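Local coordinates for peptidase S9 prolyl oligopeptidase catalytic domain-containing protein (Pyrococcus horikoshii, PDB 4HXF) that probably cleaves peptides as a serine protease of the acylaminoacyl peptidase type, working as a hexamer that compartmentalizes itself, at residues I165-I177 / I183-F197. Residues are numbered along the deposited sequence; the frame is centred on the assembly and turned at random.
Sequences IEQFEKPRFSSGI and IVVSVPHRDVIPRYF
Val187 is met by both arms of a reversing chain: its CG1 lies 3.7 Å from Pro171 CD, its CG2 lies 4.0 Å from Lys170 CD, and the hydroxyl of Ser174 sits against both methyls. With CG1 anti to the backbone N (chi1 174°), the valine sets one branch against each of Pro171 and Lys170. The reversal itself is a type II turn from Pro171 to Ser174, and a side chain reinforces it: Ser174 OG donates to Pro171 O over 2.8 Å, from above the carbonyl plane, while the backbone bond across the same turn is weak. Replacing the Ser174 hydroxyl with the methyl of an alanine would probably cost the turn its side-chain bond to Pro171 O and open a small gap beside the methyls of Val187, although Thr152 OG1 still bonds at both ends of the turn. Beyond the turn, 175-177 runs antiparallel to 183-188, with Ser175–Ser186 and Ile177–Val184 as hydrogen-bonded pairs; the shortest link is Val184 N to Ile177 O, 2.8 Å. Strand 165-171 instead packs across a sheet-to-sheet interface: the Phe168 ring turns its edge to Val185 CG2, 3.9 Å from CZ, and to Ile183 CD1, while Trp205 stacks on the ring. Lys170 lends its aliphatic chain, bent at chi2, while its ammonium pairs with Glu210. At the turn, Phe173 CB rests against Pro188 CG and against Tyr196 CE2, beyond the end of strand 183-188, the Phe173 and Tyr196 ring planes inclined at 70°, and Phe173 CE1 reaches Phe197 CE1 at 3.9 Å. Tyr196 OH abuts Arg172 CG at 3.4 Å but bonds to Val137 O, and the arginine pairs with Glu134. Such a join, where the last strand of one four-stranded antiparallel sheet turns into the first strand of the next, is the blade-to-blade connection of a beta-propeller.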
ATOM      1  N   ILE A 165     -33.214   9.020 -15.379  1.00 16.60           N
ATOM      2  CA  ILE A 165     -34.180  10.001 -15.847  1.00 18.41           C
ATOM      3  C   ILE A 165     -35.488  10.001 -15.020  1.00 19.67           C
ATOM      4  O   ILE A 165     -36.233  10.987 -15.052  1.00 19.64           O
ATOM      5  CB  ILE A 165     -34.424   9.973 -17.330  1.00 19.95           C
ATOM      6  CG1 ILE A 165     -35.094   8.732 -17.749  1.00 22.61           C
ATOM      7  CG2 ILE A 165     -33.117  10.316 -18.134  1.00 19.40           C
ATOM      8  CD1 ILE A 165     -35.339   8.690 -19.266  1.00 21.10           C
ATOM      9  N   GLU A 166     -35.765   8.916 -14.304  1.00 18.90           N
ATOM     10  CA  GLU A 166     -36.878   8.888 -13.368  1.00 19.54           C
ATOM     11  C   GLU A 166     -36.486   7.939 -12.306  1.00 18.49           C
ATOM     12  O   GLU A 166     -35.791   6.939 -12.541  1.00 15.13           O
ATOM     13  CB  GLU A 166     -38.090   8.243 -14.042  1.00 23.88           C
ATOM     14  CG  GLU A 166     -38.639   8.862 -15.271  1.00 28.57           C
ATOM     15  CD  GLU A 166     -39.664   9.934 -15.004  1.00 36.56           C
ATOM     16  OE1 GLU A 166     -40.202  10.457 -16.003  1.00 42.26           O
ATOM     17  OE2 GLU A 166     -39.883  10.292 -13.813  1.00 37.04           O
ATOM     18  N   GLN A 167     -36.953   8.229 -11.103  1.00 18.31           N
ATOM     19  CA  GLN A 167     -36.718   7.320 -10.015  1.00 17.99           C
ATOM     20  C   GLN A 167     -37.845   7.398  -9.017  1.00 22.33           C
ATOM     21  O   GLN A 167     -38.496   8.481  -8.856  1.00 21.61           O
ATOM     22  CB  GLN A 167     -35.452   7.628  -9.312  1.00 21.36           C
ATOM     23  CG  GLN A 167     -35.324   8.941  -8.643  1.00 31.05           C
ATOM     24  CD  GLN A 167     -33.856   9.174  -8.358  1.00 44.34           C
ATOM     25  OE1 GLN A 167     -33.292   8.562  -7.416  1.00 56.18           O
ATOM     26  NE2 GLN A 167     -33.195   9.963  -9.234  1.00 45.74           N
ATOM     27  N   PHE A 168     -38.086   6.292  -8.315  1.00 17.90           N
ATOM     28  CA  PHE A 168     -39.083   6.288  -7.236  1.00 17.00           C
ATOM     29  C   PHE A 168     -38.784   5.113  -6.319  1.00 17.31           C
ATOM     30  O   PHE A 168     -38.021   4.224  -6.652  1.00 16.63           O
ATOM     31  CB  PHE A 168     -40.546   6.252  -7.710  1.00 18.14           C
ATOM     32  CG  PHE A 168     -40.921   5.103  -8.626  1.00 17.37           C
ATOM     33  CD1 PHE A 168     -40.665   5.163 -10.013  1.00 18.02           C
ATOM     34  CD2 PHE A 168     -41.549   3.945  -8.140  1.00 18.32           C
ATOM     35  CE1 PHE A 168     -40.937   4.072 -10.848  1.00 19.82           C
ATOM     36  CE2 PHE A 168     -41.823   2.873  -8.976  1.00 17.88           C
ATOM     37  CZ  PHE A 168     -41.566   2.957 -10.284  1.00 18.20           C
ATOM     38  N   GLU A 169     -39.416   5.153  -5.160  1.00 18.28           N
ATOM     39  CA  GLU A 169     -39.261   4.096  -4.137  1.00 18.92           C
ATOM     40  C   GLU A 169     -40.599   3.476  -3.764  1.00 17.81           C
ATOM     41  O   GLU A 169     -41.683   4.088  -3.920  1.00 18.18           O
ATOM     42  CB  GLU A 169     -38.523   4.622  -2.920  1.00 23.07           C
ATOM     43  CG  GLU A 169     -39.337   5.264  -1.857  1.00 33.81           C
ATOM     44  CD  GLU A 169     -38.448   5.635  -0.626  1.00 40.97           C
ATOM     45  OE1 GLU A 169     -38.859   5.378   0.502  1.00 47.09           O
ATOM     46  OE2 GLU A 169     -37.351   6.133  -0.828  1.00 39.92           O
ATOM     47  N   LYS A 170     -40.509   2.250  -3.302  1.00 17.07           N
ATOM     48  CA  LYS A 170     -41.640   1.498  -2.807  1.00 18.52           C
ATOM     49  C   LYS A 170     -41.237   0.718  -1.587  1.00 19.44           C
ATOM     50  O   LYS A 170     -40.058   0.639  -1.268  1.00 16.80           O
ATOM     51  CB  LYS A 170     -42.114   0.515  -3.896  1.00 20.38           C
ATOM     52  CG  LYS A 170     -42.813   1.206  -5.020  1.00 19.50           C
ATOM     53  CD  LYS A 170     -44.168   1.870  -4.674  1.00 21.14           C
ATOM     54  CE  LYS A 170     -44.907   2.371  -5.904  1.00 24.31           C
ATOM     55  NZ  LYS A 170     -46.053   3.192  -5.396  1.00 27.32           N
ATOM     56  N   PRO A 171     -42.234   0.155  -0.869  1.00 18.66           N
ATOM     57  CA  PRO A 171     -41.860  -0.770   0.207  1.00 19.93           C
ATOM     58  C   PRO A 171     -40.949  -1.912  -0.160  1.00 17.70           C
ATOM     59  O   PRO A 171     -40.800  -2.219  -1.387  1.00 17.21           O
ATOM     60  CB  PRO A 171     -43.260  -1.308   0.649  1.00 25.40           C
ATOM     61  CG  PRO A 171     -44.185  -0.224   0.259  1.00 24.21           C
ATOM     62  CD  PRO A 171     -43.686   0.262  -1.082  1.00 21.97           C
ATOM     63  N   ARG A 172     -40.188  -2.470   0.826  1.00 18.04           N
ATOM     64  CA  ARG A 172     -39.286  -3.593   0.605  1.00 16.40           C
ATOM     65  C   ARG A 172     -40.072  -4.736  -0.113  1.00 15.69           C
ATOM     66  O   ARG A 172     -41.321  -4.875   0.105  1.00 15.25           O
ATOM     67  CB  ARG A 172     -38.560  -4.140   1.949  1.00 20.63           C
ATOM     68  CG  ARG A 172     -39.432  -4.786   2.904  1.00 21.47           C
ATOM     69  CD  ARG A 172     -38.582  -5.152   4.169  1.00 18.54           C
ATOM     70  NE  ARG A 172     -38.360  -3.928   4.837  1.00 17.86           N
ATOM     71  CZ  ARG A 172     -38.058  -3.849   6.138  1.00 16.85           C
ATOM     72  NH1 ARG A 172     -37.946  -4.933   6.790  1.00 16.14           N
ATOM     73  NH2 ARG A 172     -37.923  -2.715   6.722  1.00 16.14           N
ATOM     74  N   PHE A 173     -39.353  -5.487  -0.910  1.00 17.09           N
ATOM     75  CA  PHE A 173     -39.847  -6.633  -1.637  1.00 17.76           C
ATOM     76  C   PHE A 173     -40.867  -6.256  -2.702  1.00 18.84           C
ATOM     77  O   PHE A 173     -41.688  -7.083  -3.054  1.00 18.28           O
ATOM     78  CB  PHE A 173     -40.405  -7.622  -0.588  1.00 21.37           C
ATOM     79  CG  PHE A 173     -39.569  -8.790  -0.322  1.00 30.98           C
ATOM     80  CD1 PHE A 173     -40.032 -10.052  -0.592  1.00 43.12           C
ATOM     81  CD2 PHE A 173     -38.312  -8.624   0.142  1.00 42.31           C
ATOM     82  CE1 PHE A 173     -39.215 -11.146  -0.351  1.00 48.38           C
ATOM     83  CE2 PHE A 173     -37.515  -9.719   0.426  1.00 45.81           C
ATOM     84  CZ  PHE A 173     -38.004 -10.946   0.217  1.00 33.52           C
ATOM     85  N   SER A 174     -40.758  -5.069  -3.300  1.00 16.00           N
ATOM     86  CA  SER A 174     -41.504  -4.696  -4.469  1.00 15.14           C
ATOM     87  C   SER A 174     -40.755  -5.075  -5.706  1.00 16.06           C
ATOM     88  O   SER A 174     -39.512  -5.296  -5.727  1.00 16.55           O
ATOM     89  CB  SER A 174     -41.879  -3.223  -4.461  1.00 15.96           C
ATOM     90  OG  SER A 174     -42.711  -2.868  -3.310  1.00 16.97           O
ATOM     91  N   SER A 175     -41.474  -5.232  -6.790  1.00 15.10           N
ATOM     92  CA  SER A 175     -40.859  -5.561  -8.069  1.00 15.25           C
ATOM     93  C   SER A 175     -41.486  -4.714  -9.197  1.00 15.13           C
ATOM     94  O   SER A 175     -42.535  -4.097  -9.037  1.00 14.84           O
ATOM     95  CB  SER A 175     -40.931  -7.067  -8.389  1.00 18.83           C
ATOM     96  OG  SER A 175     -42.239  -7.408  -8.545  1.00 19.33           O
ATOM     97  N   GLY A 176     -40.853  -4.668 -10.357  1.00 14.97           N
ATOM     98  CA  GLY A 176     -41.303  -3.862 -11.488  1.00 14.42           C
ATOM     99  C   GLY A 176     -40.867  -4.410 -12.781  1.00 14.34           C
ATOM    100  O   GLY A 176     -39.787  -4.893 -12.871  1.00 16.43           O
ATOM    101  N   ILE A 177     -41.739  -4.300 -13.771  1.00 14.73           N
ATOM    102  CA  ILE A 177     -41.469  -4.632 -15.153  1.00 14.84           C
ATOM    103  C   ILE A 177     -41.922  -3.515 -16.080  1.00 15.77           C
ATOM    104  O   ILE A 177     -42.886  -2.791 -15.797  1.00 15.60           O
ATOM    105  CB  ILE A 177     -42.075  -5.979 -15.595  1.00 15.58           C
ATOM    106  CG1 ILE A 177     -43.593  -5.944 -15.455  1.00 18.75           C
ATOM    107  CG2 ILE A 177     -41.509  -7.130 -14.736  1.00 15.03           C
ATOM    108  CD1 ILE A 177     -44.300  -7.016 -16.244  1.00 21.79           C
ATOM    109  N   ILE A 183     -44.601   1.289 -16.316  1.00 17.68           N
ATOM    110  CA  ILE A 183     -44.002   0.316 -15.487  1.00 16.89           C
ATOM    111  C   ILE A 183     -45.100  -0.338 -14.587  1.00 16.24           C
ATOM    112  O   ILE A 183     -45.913   0.376 -13.990  1.00 18.66           O
ATOM    113  CB  ILE A 183     -42.926   0.925 -14.565  1.00 17.57           C
ATOM    114  CG1 ILE A 183     -41.791   1.566 -15.413  1.00 18.14           C
ATOM    115  CG2 ILE A 183     -42.338  -0.095 -13.608  1.00 17.51           C
ATOM    116  CD1 ILE A 183     -40.881   2.451 -14.572  1.00 18.59           C
ATOM    117  N   VAL A 184     -45.164  -1.673 -14.595  1.00 16.14           N
ATOM    118  CA  VAL A 184     -46.106  -2.421 -13.709  1.00 16.23           C
ATOM    119  C   VAL A 184     -45.362  -2.727 -12.434  1.00 17.50           C
ATOM    120  O   VAL A 184     -44.273  -3.381 -12.428  1.00 17.33           O
ATOM    121  CB  VAL A 184     -46.642  -3.715 -14.346  1.00 17.98           C
ATOM    122  CG1 VAL A 184     -47.726  -4.329 -13.475  1.00 16.84           C
ATOM    123  CG2 VAL A 184     -47.253  -3.440 -15.700  1.00 21.71           C
ATOM    124  N   VAL A 185     -45.897  -2.230 -11.350  1.00 15.17           N
ATOM    125  CA  VAL A 185     -45.249  -2.283 -10.056  1.00 14.61           C
ATOM    126  C   VAL A 185     -46.001  -3.165  -9.103  1.00 16.62           C
ATOM    127  O   VAL A 185     -47.175  -2.890  -8.856  1.00 17.99           O
ATOM    128  CB  VAL A 185     -45.013  -0.893  -9.420  1.00 16.29           C
ATOM    129  CG1 VAL A 185     -44.283  -0.931  -8.055  1.00 16.43           C
ATOM    130  CG2 VAL A 185     -44.219   0.055 -10.476  1.00 16.49           C
ATOM    131  N   SER A 186     -45.370  -4.207  -8.561  1.00 14.29           N
ATOM    132  CA  SER A 186     -46.046  -5.161  -7.637  1.00 14.70           C
ATOM    133  C   SER A 186     -45.491  -4.940  -6.236  1.00 16.01           C
ATOM    134  O   SER A 186     -44.250  -5.005  -6.058  1.00 15.98           O
ATOM    135  CB  SER A 186     -45.855  -6.622  -8.107  1.00 13.65           C
ATOM    136  OG  SER A 186     -46.310  -6.788  -9.446  1.00 14.53           O
ATOM    137  N   VAL A 187     -46.377  -4.629  -5.268  1.00 15.29           N
ATOM    138  CA  VAL A 187     -45.944  -4.196  -3.928  1.00 14.70           C
ATOM    139  C   VAL A 187     -46.659  -5.155  -2.948  1.00 14.90           C
ATOM    140  O   VAL A 187     -47.858  -5.353  -3.021  1.00 14.17           O
ATOM    141  CB  VAL A 187     -46.393  -2.758  -3.646  1.00 16.69           C
ATOM    142  CG1 VAL A 187     -46.087  -2.349  -2.234  1.00 17.18           C
ATOM    143  CG2 VAL A 187     -45.804  -1.771  -4.718  1.00 16.58           C
ATOM    144  N   PRO A 188     -45.931  -5.677  -1.974  1.00 15.73           N
ATOM    145  CA  PRO A 188     -46.647  -6.503  -0.992  1.00 15.41           C
ATOM    146  C   PRO A 188     -47.766  -5.726  -0.323  1.00 15.66           C
ATOM    147  O   PRO A 188     -47.596  -4.561   0.090  1.00 16.25           O
ATOM    148  CB  PRO A 188     -45.522  -6.886  -0.019  1.00 17.08           C
ATOM    149  CG  PRO A 188     -44.244  -6.795  -0.746  1.00 15.34           C
ATOM    150  CD  PRO A 188     -44.493  -5.581  -1.667  1.00 16.78           C
ATOM    151  N   HIS A 189     -48.931  -6.354  -0.160  1.00 16.24           N
ATOM    152  CA  HIS A 189     -50.029  -5.699   0.468  1.00 16.43           C
ATOM    153  C   HIS A 189     -49.817  -5.643   1.968  1.00 17.73           C
ATOM    154  O   HIS A 189     -49.419  -6.629   2.512  1.00 18.12           O
ATOM    155  CB  HIS A 189     -51.345  -6.474   0.146  1.00 17.29           C
ATOM    156  CG  HIS A 189     -52.538  -5.858   0.775  1.00 19.40           C
ATOM    157  ND1 HIS A 189     -53.268  -4.873   0.201  1.00 22.19           N
ATOM    158  CD2 HIS A 189     -53.139  -6.115   2.024  1.00 21.16           C
ATOM    159  CE1 HIS A 189     -54.251  -4.515   1.065  1.00 27.36           C
ATOM    160  NE2 HIS A 189     -54.135  -5.264   2.173  1.00 24.45           N
ATOM    161  N   ARG A 190     -50.185  -4.528   2.568  1.00 16.23           N
ATOM    162  CA  ARG A 190     -49.968  -4.392   4.022  1.00 16.44           C
ATOM    163  C   ARG A 190     -51.269  -4.524   4.814  1.00 18.05           C
ATOM    164  O   ARG A 190     -52.190  -3.708   4.625  1.00 20.10           O
ATOM    165  CB  ARG A 190     -49.274  -3.095   4.385  1.00 19.95           C
ATOM    166  CG  ARG A 190     -48.856  -3.084   5.876  1.00 22.99           C
ATOM    167  CD  ARG A 190     -48.159  -1.731   6.256  1.00 23.35           C
ATOM    168  NE  ARG A 190     -46.871  -1.519   5.564  1.00 25.53           N
ATOM    169  CZ  ARG A 190     -45.709  -2.013   6.024  1.00 24.98           C
ATOM    170  NH1 ARG A 190     -45.697  -2.691   7.109  1.00 24.60           N
ATOM    171  NH2 ARG A 190     -44.613  -1.868   5.313  1.00 29.20           N
ATOM    172  N   ASP A 191     -51.350  -5.501   5.708  1.00 17.12           N
ATOM    173  CA  ASP A 191     -52.423  -5.567   6.747  1.00 20.95           C
ATOM    174  C   ASP A 191     -51.775  -5.266   8.110  1.00 19.42           C
ATOM    175  O   ASP A 191     -51.249  -4.174   8.242  1.00 21.75           O
ATOM    176  CB  ASP A 191     -53.112  -6.901   6.731  1.00 19.77           C
ATOM    177  CG  ASP A 191     -53.936  -7.111   5.361  1.00 21.57           C
ATOM    178  OD1 ASP A 191     -54.575  -6.217   4.949  1.00 23.70           O
ATOM    179  OD2 ASP A 191     -53.908  -8.183   4.915  1.00 23.76           O
ATOM    180  N   VAL A 192     -51.750  -6.187   9.075  1.00 18.11           N
ATOM    181  CA  VAL A 192     -51.034  -5.861  10.401  1.00 17.72           C
ATOM    182  C   VAL A 192     -49.505  -5.860  10.092  1.00 16.73           C
ATOM    183  O   VAL A 192     -48.812  -4.981  10.536  1.00 17.53           O
ATOM    184  CB  VAL A 192     -51.394  -6.875  11.431  1.00 17.66           C
ATOM    185  CG1 VAL A 192     -50.548  -6.696  12.707  1.00 16.87           C
ATOM    186  CG2 VAL A 192     -52.892  -6.702  11.804  1.00 20.27           C
ATOM    187  N   ILE A 193     -49.103  -6.758   9.190  1.00 16.34           N
ATOM    188  CA  ILE A 193     -47.805  -6.826   8.627  1.00 15.94           C
ATOM    189  C   ILE A 193     -47.928  -6.940   7.125  1.00 16.27           C
ATOM    190  O   ILE A 193     -49.016  -7.225   6.578  1.00 16.13           O
ATOM    191  CB  ILE A 193     -46.992  -7.980   9.199  1.00 16.28           C
ATOM    192  CG1 ILE A 193     -47.539  -9.365   8.911  1.00 17.42           C
ATOM    193  CG2 ILE A 193     -46.937  -7.781  10.771  1.00 17.87           C
ATOM    194  CD1 ILE A 193     -46.560 -10.564   9.201  1.00 21.59           C
ATOM    195  N   PRO A 194     -46.827  -6.778   6.387  1.00 15.62           N
ATOM    196  CA  PRO A 194     -46.892  -7.079   4.940  1.00 14.97           C
ATOM    197  C   PRO A 194     -47.187  -8.538   4.667  1.00 17.06           C
ATOM    198  O   PRO A 194     -46.662  -9.422   5.331  1.00 16.75           O
ATOM    199  CB  PRO A 194     -45.494  -6.660   4.398  1.00 15.28           C
ATOM    200  CG  PRO A 194     -44.935  -5.793   5.464  1.00 15.06           C
ATOM    201  CD  PRO A 194     -45.494  -6.315   6.778  1.00 15.08           C
ATOM    202  N   ARG A 195     -48.042  -8.777   3.684  1.00 15.36           N
ATOM    203  CA  ARG A 195     -48.485 -10.143   3.333  1.00 17.06           C
ATOM    204  C   ARG A 195     -47.596 -10.813   2.284  1.00 16.31           C
ATOM    205  O   ARG A 195     -47.992 -11.182   1.136  1.00 15.80           O
ATOM    206  CB  ARG A 195     -49.944 -10.093   2.931  1.00 17.14           C
ATOM    207  CG  ARG A 195     -50.853  -9.367   3.840  1.00 18.28           C
ATOM    208  CD  ARG A 195     -50.970 -10.019   5.227  1.00 19.42           C
ATOM    209  NE  ARG A 195     -51.362 -11.425   5.269  1.00 19.63           N
ATOM    210  CZ  ARG A 195     -52.642 -11.819   5.266  1.00 20.11           C
ATOM    211  NH1 ARG A 195     -53.618 -10.944   5.132  1.00 22.60           N
ATOM    212  NH2 ARG A 195     -52.905 -13.112   5.356  1.00 23.55           N
ATOM    213  N   TYR A 196     -46.322 -10.952   2.644  1.00 16.12           N
ATOM    214  CA  TYR A 196     -45.318 -11.454   1.752  1.00 17.79           C
ATOM    215  C   TYR A 196     -45.661 -12.798   1.209  1.00 18.26           C
ATOM    216  O   TYR A 196     -46.155 -13.591   1.956  1.00 19.38           O
ATOM    217  CB  TYR A 196     -44.029 -11.616   2.506  1.00 17.63           C
ATOM    218  CG  TYR A 196     -43.421 -10.350   3.055  1.00 17.86           C
ATOM    219  CD1 TYR A 196     -43.333 -10.140   4.422  1.00 19.48           C
ATOM    220  CD2 TYR A 196     -43.014  -9.368   2.207  1.00 18.56           C
ATOM    221  CE1 TYR A 196     -42.720  -8.986   4.894  1.00 17.73           C
ATOM    222  CE2 TYR A 196     -42.427  -8.174   2.678  1.00 16.31           C
ATOM    223  CZ  TYR A 196     -42.241  -8.026   4.054  1.00 17.16           C
ATOM    224  OH  TYR A 196     -41.670  -6.824   4.473  1.00 20.22           O
ATOM    225  N   PHE A 197     -45.532 -12.970  -0.111  1.00 19.51           N
ATOM    226  CA  PHE A 197     -45.770 -14.268  -0.846  1.00 18.28           C
ATOM    227  C   PHE A 197     -47.254 -14.612  -0.866  1.00 19.75           C
ATOM    228  O   PHE A 197     -47.622 -15.669  -1.331  1.00 22.29           O
ATOM    229  CB  PHE A 197     -44.879 -15.454  -0.422  1.00 25.00           C
ATOM    230  CG  PHE A 197     -43.423 -15.246  -0.666  1.00 28.73           C
ATOM    231  CD1 PHE A 197     -42.635 -14.627   0.294  1.00 33.97           C
ATOM    232  CD2 PHE A 197     -42.830 -15.705  -1.834  1.00 41.37           C
ATOM    233  CE1 PHE A 197     -41.275 -14.422   0.105  1.00 39.57           C
ATOM    234  CE2 PHE A 197     -41.461 -15.493  -2.051  1.00 41.98           C
ATOM    235  CZ  PHE A 197     -40.692 -14.868  -1.088  1.00 39.30           C
TER